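PDB 2EIH: alcohol dehydrogenase from Thermus thermophilus, which probably works as a zinc-containing, nicotinamide-dependent oxidoreductase that interconverts alcohols and carbonyl compounds. Local coordinates for residues A[4-9]-A[53-58]; A[84-89]-A[131-136]; A[172-177]-A[240-245]; A[255-260]-A[280-285]. All coordinates share one frame; numbering follows the deposited sequence.

Interaction 1 of 4, residues A[4-9]-A[53-58]; sequences VVMRAR and PKLPLP
Arg9 reaches across to the loop at Leu55, its chain extended from CG to NE and leaving the backbone with CG anti to the carbonyl carbon (chi1 -56°). NH1 gives Leu55 O a hydrogen bond of 2.9 Å, landing in the carbonyl plane on a lone pair, but bent to 133° at the hydrogen. The Leu57 side chain crosses the guanidinium at a slant: CD2 stands loosely over one face, a place where an aliphatic branch can meet a flat cation without competing for its N-H groups, while CD1 lies 4.1 Å from Arg9 NH2 and 3.2 Å from Arg7 O. At the opposite end of the contact Val5 and Pro58 lie side by side, CB to CB at 3.6 Å, and both residues are compact enough to lie close. Arg7 runs alongside the same proline, its NH1 3.9 Å from Pro58 CB, while its NE forms a salt bridge with Glu16. Met6 CE makes a looser contact with Leu55 CD2, 4.4 Å away. Were a leucine to replace Arg9, Leu55 O would probably lose its charged donor and Leu57 the flat group beside it. A cis peptide bond before Pro58 leads this loop into strand 59-60, which pairs with strand 2-6 in the small antiparallel sheet of the GroES-like domain of zinc-type alcohol dehydrogenases.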
loop_
_atom_site.group_PDB
_atom_site.type_symbol
_atom_site.label_atom_id
_atom_site.label_comp_id
_atom_site.label_asym_id
_atom_site.label_seq_id
_atom_site.Cartn_x
_atom_site.Cartn_y
_atom_site.Cartn_z
ATOM N N VAL A 4 17.194 2.965 -41.338
ATOM C CA VAL A 4 18.039 1.795 -41.238
ATOM C C VAL A 4 17.055 0.652 -41.106
ATOM O O VAL A 4 16.403 0.496 -40.078
ATOM C CB VAL A 4 18.931 1.835 -40.001
ATOM C CG1 VAL A 4 19.526 0.460 -39.754
ATOM C CG2 VAL A 4 20.022 2.864 -40.194
ATOM N N VAL A 5 16.938 -0.123 -42.175
ATOM C CA VAL A 5 16.036 -1.254 -42.205
ATOM C C VAL A 5 16.771 -2.522 -41.817
ATOM O O VAL A 5 18.005 -2.571 -41.792
ATOM C CB VAL A 5 15.407 -1.448 -43.604
ATOM C CG1 VAL A 5 14.387 -0.348 -43.875
ATOM C CG2 VAL A 5 16.493 -1.434 -44.672
ATOM N N MET A 6 15.982 -3.548 -41.530
ATOM C CA MET A 6 16.472 -4.848 -41.116
ATOM C C MET A 6 16.113 -5.836 -42.216
ATOM O O MET A 6 15.050 -6.458 -42.173
ATOM C CB MET A 6 15.763 -5.226 -39.829
ATOM C CG MET A 6 16.435 -6.263 -39.003
ATOM S SD MET A 6 15.424 -6.435 -37.559
ATOM C CE MET A 6 15.197 -8.187 -37.546
ATOM N N ARG A 7 16.997 -5.963 -43.204
ATOM C CA ARG A 7 16.783 -6.870 -44.328
ATOM C C ARG A 7 16.479 -8.294 -43.887
ATOM O O ARG A 7 15.566 -8.935 -44.407
ATOM C CB ARG A 7 18.013 -6.883 -45.246
ATOM C CG ARG A 7 18.169 -5.633 -46.112
ATOM C CD ARG A 7 16.905 -5.363 -46.928
ATOM N NE ARG A 7 16.977 -4.095 -47.646
ATOM C CZ ARG A 7 15.930 -3.482 -48.192
ATOM N NH1 ARG A 7 14.719 -4.019 -48.105
ATOM N NH2 ARG A 7 16.096 -2.325 -48.824
ATOM N N ALA A 8 17.261 -8.781 -42.930
ATOM C CA ALA A 8 17.105 -10.129 -42.411
ATOM C C ALA A 8 17.656 -10.188 -40.996
ATOM O O ALA A 8 18.307 -9.248 -40.530
ATOM C CB ALA A 8 17.845 -11.112 -43.298
ATOM N N ARG A 9 17.402 -11.303 -40.322
ATOM C CA ARG A 9 17.864 -11.503 -38.952
ATOM C C ARG A 9 19.277 -12.077 -38.917
ATOM O O ARG A 9 19.624 -12.964 -39.695
ATOM C CB ARG A 9 16.895 -12.431 -38.218
ATOM C CG ARG A 9 15.458 -11.922 -38.243
ATOM C CD ARG A 9 14.536 -12.719 -37.335
ATOM N NE ARG A 9 13.193 -12.147 -37.292
ATOM C CZ ARG A 9 12.324 -12.196 -38.298
ATOM N NH1 ARG A 9 11.124 -11.642 -38.172
ATOM N NH2 ARG A 9 12.644 -12.812 -39.429
ATOM N N PRO A 53 9.359 -12.869 -33.470
ATOM C CA PRO A 53 9.416 -13.727 -34.658
ATOM C C PRO A 53 8.199 -13.381 -35.528
ATOM O O PRO A 53 7.342 -12.598 -35.112
ATOM C CB PRO A 53 9.332 -15.135 -34.070
ATOM C CG PRO A 53 9.966 -14.980 -32.719
ATOM C CD PRO A 53 9.352 -13.683 -32.241
ATOM N N LYS A 54 8.119 -13.966 -36.717
ATOM C CA LYS A 54 7.007 -13.698 -37.625
ATOM C C LYS A 54 6.907 -12.201 -37.928
ATOM O O LYS A 54 5.888 -11.714 -38.420
ATOM C CB LYS A 54 5.685 -14.209 -37.028
ATOM C CG LYS A 54 5.562 -15.736 -36.982
ATOM C CD LYS A 54 6.570 -16.353 -36.014
ATOM C CE LYS A 54 6.568 -17.877 -36.061
ATOM N NZ LYS A 54 7.582 -18.447 -35.125
ATOM N N LEU A 55 7.981 -11.479 -37.632
ATOM C CA LEU A 55 8.054 -10.046 -37.866
ATOM C C LEU A 55 8.308 -9.746 -39.346
ATOM O O LEU A 55 9.300 -10.201 -39.921
ATOM C CB LEU A 55 9.189 -9.457 -37.030
ATOM C CG LEU A 55 9.536 -8.000 -37.332
ATOM C CD1 LEU A 55 8.489 -7.088 -36.714
ATOM C CD2 LEU A 55 10.917 -7.674 -36.784
ATOM N N PRO A 56 7.422 -8.965 -39.981
ATOM C CA PRO A 56 7.594 -8.629 -41.395
ATOM C C PRO A 56 8.881 -7.846 -41.640
ATOM O O PRO A 56 9.355 -7.135 -40.763
ATOM C CB PRO A 56 6.345 -7.804 -41.701
ATOM C CG PRO A 56 6.099 -7.098 -40.403
ATOM C CD PRO A 56 6.293 -8.217 -39.400
ATOM N N LEU A 57 9.443 -7.987 -42.833
ATOM C CA LEU A 57 10.665 -7.283 -43.190
ATOM C C LEU A 57 10.407 -6.515 -44.485
ATOM O O LEU A 57 9.566 -6.919 -45.284
ATOM C CB LEU A 57 11.814 -8.274 -43.367
ATOM C CG LEU A 57 12.037 -9.261 -42.213
ATOM C CD1 LEU A 57 13.239 -10.149 -42.521
ATOM C CD2 LEU A 57 12.267 -8.509 -40.900
ATOM N N PRO A 58 11.128 -5.396 -44.711
ATOM C CA PRO A 58 12.127 -4.848 -43.788
ATOM C C PRO A 58 11.511 -4.243 -42.527
ATOM O O PRO A 58 10.357 -3.824 -42.530
ATOM C CB PRO A 58 12.841 -3.811 -44.651
ATOM C CG PRO A 58 11.735 -3.279 -45.490
ATOM C CD PRO A 58 11.008 -4.548 -45.912
#

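Interaction 2 of 4, residues A[84-89]-A[131-136]; sequences EVVINP and NLAPKP
Lys135 and Glu84 close one end of this antiparallel strand pair with a salt bridge, NZ to OE2 at 3.1 Å. The lysine starts with CG anti to its backbone N (chi1 163°), stays extended along its methylenes over Glu84 CB, and bends only at its last torsion (chi4 -64°), which turns NZ to Glu84 OE2 and also to Pro136 O at 2.7 Å. Leu139 O is a further acceptor for this buried ammonium, and Phe141 adds a cation-pi contact. Glu84, extended beyond CG, meets the lysine obliquely. Between the strands, Val86 and Ala133 form a hydrogen-bonded pair, Val86 N to Ala133 O being 2.8 Å. The two methyls of Val86 divide the work: CG1 packs on Lys135 CB, whereas CG2 rests 3.9 Å from Ala133 CB, where a small residue fits beneath a branched one. Val85 CG2 touches Leu132 CG at 4.1 Å. At the far end Asn88 N bonds to Asn131 O, with the Asn131 side chain about 11 Å from the zinc ion. Helices 297-306 and 141-146 cover the side bearing Val86, the former also reaching Ala133, while Ile87 and Leu132 pack on strand 29-38.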
loop_
_atom_site.group_PDB
_atom_site.type_symbol
_atom_site.label_atom_id
_atom_site.label_comp_id
_atom_site.label_asym_id
_atom_site.label_seq_id
_atom_site.Cartn_x
_atom_site.Cartn_y
_atom_site.Cartn_z
ATOM N N GLU A 84 9.316 20.509 -29.521
ATOM C CA GLU A 84 10.347 19.535 -29.211
ATOM C C GLU A 84 9.732 18.485 -28.278
ATOM O O GLU A 84 9.046 18.829 -27.301
ATOM C CB GLU A 84 11.542 20.219 -28.557
ATOM C CG GLU A 84 12.246 21.240 -29.455
ATOM C CD GLU A 84 13.652 21.555 -28.966
ATOM O OE1 GLU A 84 14.388 22.301 -29.645
ATOM O OE2 GLU A 84 14.022 21.044 -27.892
ATOM N N VAL A 85 9.968 17.208 -28.598
ATOM C CA VAL A 85 9.410 16.089 -27.841
ATOM C C VAL A 85 10.304 14.843 -27.752
ATOM O O VAL A 85 11.265 14.675 -28.503
ATOM C CB VAL A 85 8.067 15.636 -28.473
ATOM C CG1 VAL A 85 7.061 16.775 -28.453
ATOM C CG2 VAL A 85 8.284 15.177 -29.920
ATOM N N VAL A 86 9.965 13.974 -26.809
ATOM C CA VAL A 86 10.653 12.702 -26.622
ATOM C C VAL A 86 9.512 11.699 -26.753
ATOM O O VAL A 86 8.345 12.043 -26.573
ATOM C CB VAL A 86 11.301 12.569 -25.226
ATOM C CG1 VAL A 86 12.298 13.684 -25.020
ATOM C CG2 VAL A 86 10.235 12.615 -24.153
ATOM N N ILE A 87 9.860 10.459 -27.059
ATOM C CA ILE A 87 8.898 9.387 -27.256
ATOM C C ILE A 87 8.742 8.530 -26.008
ATOM O O ILE A 87 9.713 8.259 -25.318
ATOM C CB ILE A 87 9.371 8.512 -28.430
ATOM C CG1 ILE A 87 9.254 9.308 -29.739
ATOM C CG2 ILE A 87 8.634 7.189 -28.431
ATOM C CD1 ILE A 87 9.987 8.685 -30.890
ATOM N N ASN A 88 7.505 8.133 -25.724
ATOM C CA ASN A 88 7.151 7.263 -24.587
ATOM C C ASN A 88 6.994 5.941 -25.350
ATOM O O ASN A 88 5.961 5.704 -25.964
ATOM C CB ASN A 88 5.800 7.697 -24.011
ATOM C CG ASN A 88 5.663 7.397 -22.531
ATOM O OD1 ASN A 88 5.910 6.277 -22.084
ATOM N ND2 ASN A 88 5.232 8.391 -21.769
ATOM N N PRO A 89 8.008 5.065 -25.304
ATOM C CA PRO A 89 8.020 3.776 -26.006
ATOM C C PRO A 89 6.928 2.748 -25.729
ATOM O O PRO A 89 6.852 1.727 -26.421
ATOM C CB PRO A 89 9.417 3.249 -25.712
ATOM C CG PRO A 89 9.661 3.747 -24.336
ATOM C CD PRO A 89 9.105 5.146 -24.327
ATOM N N ASN A 131 1.737 8.848 -26.776
ATOM C CA ASN A 131 3.101 8.385 -26.610
ATOM C C ASN A 131 4.131 9.462 -26.896
ATOM O O ASN A 131 5.260 9.160 -27.262
ATOM C CB ASN A 131 3.337 7.171 -27.512
ATOM C CG ASN A 131 2.300 6.091 -27.319
ATOM O OD1 ASN A 131 2.388 5.020 -27.913
ATOM N ND2 ASN A 131 1.302 6.366 -26.497
ATOM N N LEU A 132 3.733 10.712 -26.702
ATOM C CA LEU A 132 4.603 11.850 -26.937
ATOM C C LEU A 132 4.650 12.774 -25.723
ATOM O O LEU A 132 3.609 13.177 -25.207
ATOM C CB LEU A 132 4.086 12.646 -28.128
ATOM C CG LEU A 132 4.986 12.799 -29.344
ATOM C CD1 LEU A 132 5.399 11.443 -29.854
ATOM C CD2 LEU A 132 4.255 13.594 -30.397
ATOM N N ALA A 133 5.851 13.118 -25.275
ATOM C CA ALA A 133 6.009 14.015 -24.137
ATOM C C ALA A 133 6.921 15.162 -24.537
ATOM O O ALA A 133 7.773 15.012 -25.407
ATOM C CB ALA A 133 6.593 13.268 -22.951
ATOM N N PRO A 134 6.753 16.332 -23.907
ATOM C CA PRO A 134 7.589 17.491 -24.234
ATOM C C PRO A 134 9.027 17.240 -23.823
ATOM O O PRO A 134 9.292 16.724 -22.732
ATOM C CB PRO A 134 6.950 18.616 -23.426
ATOM C CG PRO A 134 6.498 17.889 -22.195
ATOM C CD PRO A 134 5.858 16.640 -22.778
ATOM N N LYS A 135 9.946 17.574 -24.719
ATOM C CA LYS A 135 11.358 17.398 -24.456
ATOM C C LYS A 135 11.857 18.511 -23.561
ATOM O O LYS A 135 11.628 19.694 -23.834
ATOM C CB LYS A 135 12.170 17.435 -25.754
ATOM C CG LYS A 135 13.664 17.657 -25.539
ATOM C CD LYS A 135 14.347 18.133 -26.816
ATOM C CE LYS A 135 15.767 18.636 -26.556
ATOM N NZ LYS A 135 15.769 19.840 -25.687
ATOM N N PRO A 136 12.541 18.150 -22.468
ATOM C CA PRO A 136 13.073 19.173 -21.559
ATOM C C PRO A 136 13.990 20.114 -22.368
ATOM O O PRO A 136 14.797 19.653 -23.174
ATOM C CB PRO A 136 13.828 18.344 -20.512
ATOM C CG PRO A 136 14.184 17.078 -21.261
ATOM C CD PRO A 136 12.962 16.796 -22.068
#

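Interaction 3 of 4, residues A[172-177]-A[240-245]; sequences VMAAGS and VDHTGA
His242 holds CG between its backbone N and carbonyl carbon (chi1 69°), which swings the imidazole across to the loop 172-177; there its CE1 edge faces Met173 O, and CE1 lies 3.6 Å from Ala174 CB. Ser177 O is placed over a ring face, but modelled too close to be trusted. Met173 lays CB and CG alongside Asp241 OD2, CB 3.6 Å away. That carboxylate has CG anti to the backbone N (chi1 -168°) and serves its own segment: Thr243 N meets OD2 at 3.0 Å from above the carboxylate plane, forming an Asx turn, while Thr243 OG1 uses the syn lone pair. Both segments lie where neighbouring parallel strands of the Rossmann fold end, the region in which such domains typically bind a dinucleotide. Val172 and Val240 form a parallel pair, their branched side chains on one face of the sheet, and Met173 N bonds to Val240 O at 3.0 Å with little bend. Beyond this comes a type II turn from Ala174 to Ser177, whose third residue, Gly176, has the positive phi (86°) that glycine accepts easily. Ser180 OG is placed to share its one proton between Ala174 O and Ser177 O.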
loop_
_atom_site.group_PDB
_atom_site.type_symbol
_atom_site.label_atom_id
_atom_site.label_comp_id
_atom_site.label_asym_id
_atom_site.label_seq_id
_atom_site.Cartn_x
_atom_site.Cartn_y
_atom_site.Cartn_z
ATOM N N VAL A 172 23.123 -1.395 -6.573
ATOM C CA VAL A 172 22.899 -1.362 -8.019
ATOM C C VAL A 172 24.037 -2.154 -8.688
ATOM O O VAL A 172 25.214 -1.887 -8.436
ATOM C CB VAL A 172 22.926 0.080 -8.562
ATOM C CG1 VAL A 172 22.644 0.075 -10.059
ATOM C CG2 VAL A 172 21.897 0.930 -7.829
ATOM N N MET A 173 23.685 -3.113 -9.541
ATOM C CA MET A 173 24.671 -3.942 -10.224
ATOM C C MET A 173 25.168 -3.409 -11.558
ATOM O O MET A 173 24.410 -2.828 -12.342
ATOM C CB MET A 173 24.116 -5.353 -10.435
ATOM C CG MET A 173 23.851 -6.135 -9.173
ATOM S SD MET A 173 25.360 -6.528 -8.271
ATOM C CE MET A 173 25.777 -8.135 -9.015
ATOM N N ALA A 174 26.460 -3.626 -11.803
ATOM C CA ALA A 174 27.111 -3.218 -13.051
ATOM C C ALA A 174 26.785 -1.799 -13.489
ATOM O O ALA A 174 25.930 -1.596 -14.333
ATOM C CB ALA A 174 26.739 -4.198 -14.155
ATOM N N ALA A 175 27.494 -0.824 -12.935
ATOM C CA ALA A 175 27.258 0.572 -13.274
ATOM C C ALA A 175 27.589 0.920 -14.727
ATOM O O ALA A 175 28.518 0.368 -15.315
ATOM C CB ALA A 175 28.040 1.473 -12.337
ATOM N N GLY A 176 26.812 1.841 -15.296
ATOM C CA GLY A 176 27.020 2.275 -16.670
ATOM C C GLY A 176 26.332 1.423 -17.713
ATOM O O GLY A 176 26.117 1.852 -18.849
ATOM N N SER A 177 25.977 0.210 -17.316
ATOM C CA SER A 177 25.331 -0.732 -18.214
ATOM C C SER A 177 23.851 -0.942 -17.866
ATOM O O SER A 177 23.485 -1.107 -16.698
ATOM C CB SER A 177 26.089 -2.060 -18.150
ATOM O OG SER A 177 25.633 -2.988 -19.125
ATOM N N VAL A 240 19.022 -3.608 -7.255
ATOM C CA VAL A 240 18.627 -3.424 -8.646
ATOM C C VAL A 240 19.604 -4.204 -9.508
ATOM O O VAL A 240 20.783 -3.872 -9.569
ATOM C CB VAL A 240 18.687 -1.957 -9.066
ATOM C CG1 VAL A 240 18.239 -1.825 -10.508
ATOM C CG2 VAL A 240 17.828 -1.115 -8.146
ATOM N N ASP A 241 19.109 -5.238 -10.175
ATOM C CA ASP A 241 19.949 -6.075 -11.012
ATOM C C ASP A 241 19.408 -6.181 -12.439
ATOM O O ASP A 241 18.217 -6.405 -12.637
ATOM C CB ASP A 241 20.039 -7.470 -10.397
ATOM C CG ASP A 241 21.114 -8.309 -11.033
ATOM O OD1 ASP A 241 21.226 -9.504 -10.703
ATOM O OD2 ASP A 241 21.857 -7.767 -11.866
ATOM N N HIS A 242 20.268 -6.023 -13.439
ATOM C CA HIS A 242 19.808 -6.128 -14.824
ATOM C C HIS A 242 20.636 -7.158 -15.570
ATOM O O HIS A 242 20.533 -7.289 -16.786
ATOM C CB HIS A 242 19.925 -4.787 -15.552
ATOM C CG HIS A 242 21.337 -4.360 -15.792
ATOM N ND1 HIS A 242 22.127 -3.812 -14.804
ATOM C CD2 HIS A 242 22.119 -4.440 -16.895
ATOM C CE1 HIS A 242 23.334 -3.574 -15.287
ATOM N NE2 HIS A 242 23.354 -3.948 -16.555
ATOM N N THR A 243 21.469 -7.879 -14.836
ATOM C CA THR A 243 22.307 -8.886 -15.451
ATOM C C THR A 243 21.909 -10.270 -14.952
ATOM O O THR A 243 21.422 -11.102 -15.722
ATOM C CB THR A 243 23.794 -8.612 -15.154
ATOM O OG1 THR A 243 24.025 -8.617 -13.737
ATOM C CG2 THR A 243 24.189 -7.252 -15.720
ATOM N N GLY A 244 22.098 -10.505 -13.655
ATOM C CA GLY A 244 21.752 -11.785 -13.062
ATOM C C GLY A 244 22.301 -12.964 -13.840
ATOM O O GLY A 244 23.136 -12.806 -14.731
ATOM N N ALA A 245 21.832 -14.155 -13.491
ATOM C CA ALA A 245 22.256 -15.378 -14.160
ATOM C C ALA A 245 23.772 -15.488 -14.281
ATOM O O ALA A 245 24.286 -16.106 -15.216
ATOM C CB ALA A 245 21.618 -15.461 -15.539
#

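Interaction 4 of 4, residues A[255-260]-A[280-285]; sequences TANGGR and FYRQLS
Arg282 leaves its backbone beside Asn257, and its CB and CG both run past that amide, CG lying 3.5 Å from Asn257 ND2. The next atom, CD, is modelled too close to ND2, so the amide's exact setting is doubtful. There the chain bends (chi3 -46°), carrying NE and the guanidinium toward Thr255, with CZ 3.3 Å from Thr255 O. The carbonyl oxygen stands over a face of the guanidinium; its 2.8 Å approach to NH2 is therefore not a hydrogen bond, though the opposite polarity should still attract. Leu284 CD2 lies at the rim of the same flat group, and NH1 comes near Arg228, a like charge. With an alanine here, Thr255 O would probably lose its cationic cover and Asn257 the aliphatic chain beside it. The backbone of Arg282 also binds, its O accepting from Gly258 N at 2.8 Å. Gly258 takes the positive phi of the type II turn from Ala256 to Gly259, and a side chain on Gly259 would strike Thr255 CG2. Gln283, as C-prime of a Schellman motif, ends helix 278-281, after which Ser285 N bonds to Gly259 O at 2.9 Å. Strands 259-263 and 285-288 form with helix 278-281 a beta-alpha-beta unit of the Rossmann sheet; 259-263 lies between 236-241 and 285-288, and at Ser285 the sheet runs on antiparallel into the second subunit.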
loop_
_atom_site.group_PDB
_atom_site.type_symbol
_atom_site.label_atom_id
_atom_site.label_comp_id
_atom_site.label_asym_id
_atom_site.label_seq_id
_atom_site.Cartn_x
_atom_site.Cartn_y
_atom_site.Cartn_z
ATOM N N THR A 255 22.426 -9.667 -0.258
ATOM C CA THR A 255 21.126 -9.151 0.135
ATOM C C THR A 255 20.829 -9.412 1.607
ATOM O O THR A 255 20.976 -10.530 2.098
ATOM C CB THR A 255 20.026 -9.770 -0.738
ATOM O OG1 THR A 255 20.360 -9.568 -2.116
ATOM C CG2 THR A 255 18.688 -9.118 -0.450
ATOM N N ALA A 256 20.412 -8.369 2.311
ATOM C CA ALA A 256 20.089 -8.495 3.723
ATOM C C ALA A 256 18.807 -9.296 3.880
ATOM O O ALA A 256 18.110 -9.566 2.905
ATOM C CB ALA A 256 19.925 -7.121 4.353
ATOM N N ASN A 257 18.503 -9.681 5.113
ATOM C CA ASN A 257 17.300 -10.449 5.379
ATOM C C ASN A 257 16.056 -9.635 5.006
ATOM O O ASN A 257 16.018 -8.412 5.175
ATOM C CB ASN A 257 17.260 -10.845 6.857
ATOM C CG ASN A 257 18.387 -11.799 7.238
ATOM O OD1 ASN A 257 18.661 -12.006 8.416
ATOM N ND2 ASN A 257 19.034 -12.392 6.240
ATOM N N GLY A 258 15.051 -10.323 4.476
ATOM C CA GLY A 258 13.815 -9.664 4.088
ATOM C C GLY A 258 14.024 -8.635 3.000
ATOM O O GLY A 258 13.183 -7.762 2.785
ATOM N N GLY A 259 15.153 -8.750 2.310
ATOM C CA GLY A 259 15.478 -7.820 1.250
ATOM C C GLY A 259 14.719 -8.076 -0.035
ATOM O O GLY A 259 14.146 -9.146 -0.251
ATOM N N ARG A 260 14.723 -7.074 -0.899
ATOM C CA ARG A 260 14.047 -7.171 -2.168
ATOM C C ARG A 260 15.044 -6.993 -3.299
ATOM O O ARG A 260 15.948 -6.162 -3.231
ATOM C CB ARG A 260 12.922 -6.133 -2.207
ATOM C CG ARG A 260 11.848 -6.482 -1.195
ATOM C CD ARG A 260 11.111 -5.300 -0.629
ATOM N NE ARG A 260 10.157 -4.713 -1.552
ATOM C CZ ARG A 260 9.285 -3.773 -1.194
ATOM N NH1 ARG A 260 9.255 -3.331 0.057
ATOM N NH2 ARG A 260 8.439 -3.265 -2.080
ATOM N N PHE A 280 14.220 -18.061 0.742
ATOM C CA PHE A 280 12.998 -18.361 1.469
ATOM C C PHE A 280 13.221 -18.221 2.966
ATOM O O PHE A 280 12.500 -17.488 3.644
ATOM C CB PHE A 280 12.533 -19.777 1.130
ATOM C CG PHE A 280 12.670 -20.124 -0.329
ATOM C CD1 PHE A 280 12.380 -19.181 -1.319
ATOM C CD2 PHE A 280 13.073 -21.401 -0.717
ATOM C CE1 PHE A 280 12.491 -19.508 -2.672
ATOM C CE2 PHE A 280 13.186 -21.740 -2.067
ATOM C CZ PHE A 280 12.894 -20.792 -3.047
ATOM N N TYR A 281 14.230 -18.921 3.476
ATOM C CA TYR A 281 14.550 -18.864 4.892
ATOM C C TYR A 281 14.732 -17.418 5.338
ATOM O O TYR A 281 14.243 -17.023 6.395
ATOM C CB TYR A 281 15.830 -19.650 5.185
ATOM C CG TYR A 281 16.273 -19.570 6.630
ATOM C CD1 TYR A 281 15.563 -20.230 7.638
ATOM C CD2 TYR A 281 17.394 -18.815 6.995
ATOM C CE1 TYR A 281 15.958 -20.139 8.974
ATOM C CE2 TYR A 281 17.796 -18.716 8.328
ATOM C CZ TYR A 281 17.073 -19.382 9.312
ATOM O OH TYR A 281 17.462 -19.295 10.631
ATOM N N ARG A 282 15.434 -16.626 4.533
ATOM C CA ARG A 282 15.664 -15.233 4.886
ATOM C C ARG A 282 14.577 -14.300 4.362
ATOM O O ARG A 282 14.729 -13.084 4.394
ATOM C CB ARG A 282 17.044 -14.779 4.395
ATOM C CG ARG A 282 18.203 -15.588 4.988
ATOM C CD ARG A 282 19.538 -14.869 4.826
ATOM N NE ARG A 282 19.698 -14.339 3.473
ATOM C CZ ARG A 282 20.785 -13.719 3.026
ATOM N NH1 ARG A 282 21.834 -13.541 3.822
ATOM N NH2 ARG A 282 20.823 -13.276 1.778
ATOM N N GLN A 283 13.479 -14.882 3.890
ATOM C CA GLN A 283 12.347 -14.113 3.394
ATOM C C GLN A 283 12.688 -13.060 2.336
ATOM O O GLN A 283 12.182 -11.940 2.366
ATOM C CB GLN A 283 11.630 -13.442 4.565
ATOM C CG GLN A 283 11.250 -14.405 5.667
ATOM C CD GLN A 283 10.260 -13.812 6.649
ATOM O OE1 GLN A 283 9.114 -13.519 6.301
ATOM N NE2 GLN A 283 10.703 -13.619 7.885
ATOM N N LEU A 284 13.545 -13.423 1.394
ATOM C CA LEU A 284 13.913 -12.512 0.328
ATOM C C LEU A 284 12.803 -12.473 -0.714
ATOM O O LEU A 284 11.941 -13.357 -0.753
ATOM C CB LEU A 284 15.229 -12.963 -0.307
ATOM C CG LEU A 284 16.520 -12.518 0.390
ATOM C CD1 LEU A 284 16.406 -12.577 1.903
ATOM C CD2 LEU A 284 17.653 -13.395 -0.104
ATOM N N SER A 285 12.821 -11.436 -1.548
ATOM C CA SER A 285 11.817 -11.266 -2.602
ATOM C C SER A 285 12.513 -10.957 -3.918
ATOM O O SER A 285 13.343 -10.061 -3.994
ATOM C CB SER A 285 10.881 -10.093 -2.274
ATOM O OG SER A 285 10.376 -10.163 -0.937
HETATM O O HOH W 1 11.439 -9.374 1.180
#

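Overall arrangement
Interactions 1 and 2 belong to the GroES-like part of the chain, interactions 3 and 4 to the parallel Rossmann sheet. Interaction 2 is the most regular, a buried strand pair sealed by a salt bridge, whereas interaction 1 is partly buried and relies on a single arginine hydrogen bond and on proline and leucine packing at the rim of a small sheet. Interactions 3 and 4 share a sheet, since strands 236-241 and 259-263 are neighbours, and their nearest atoms are about 6 Å apart. Each adds turns and glycines to parallel strand pairing, but 3 is partly buried at strand ends, while 4, though farther from the chain's centre, is buried at an edge continued by another subunit.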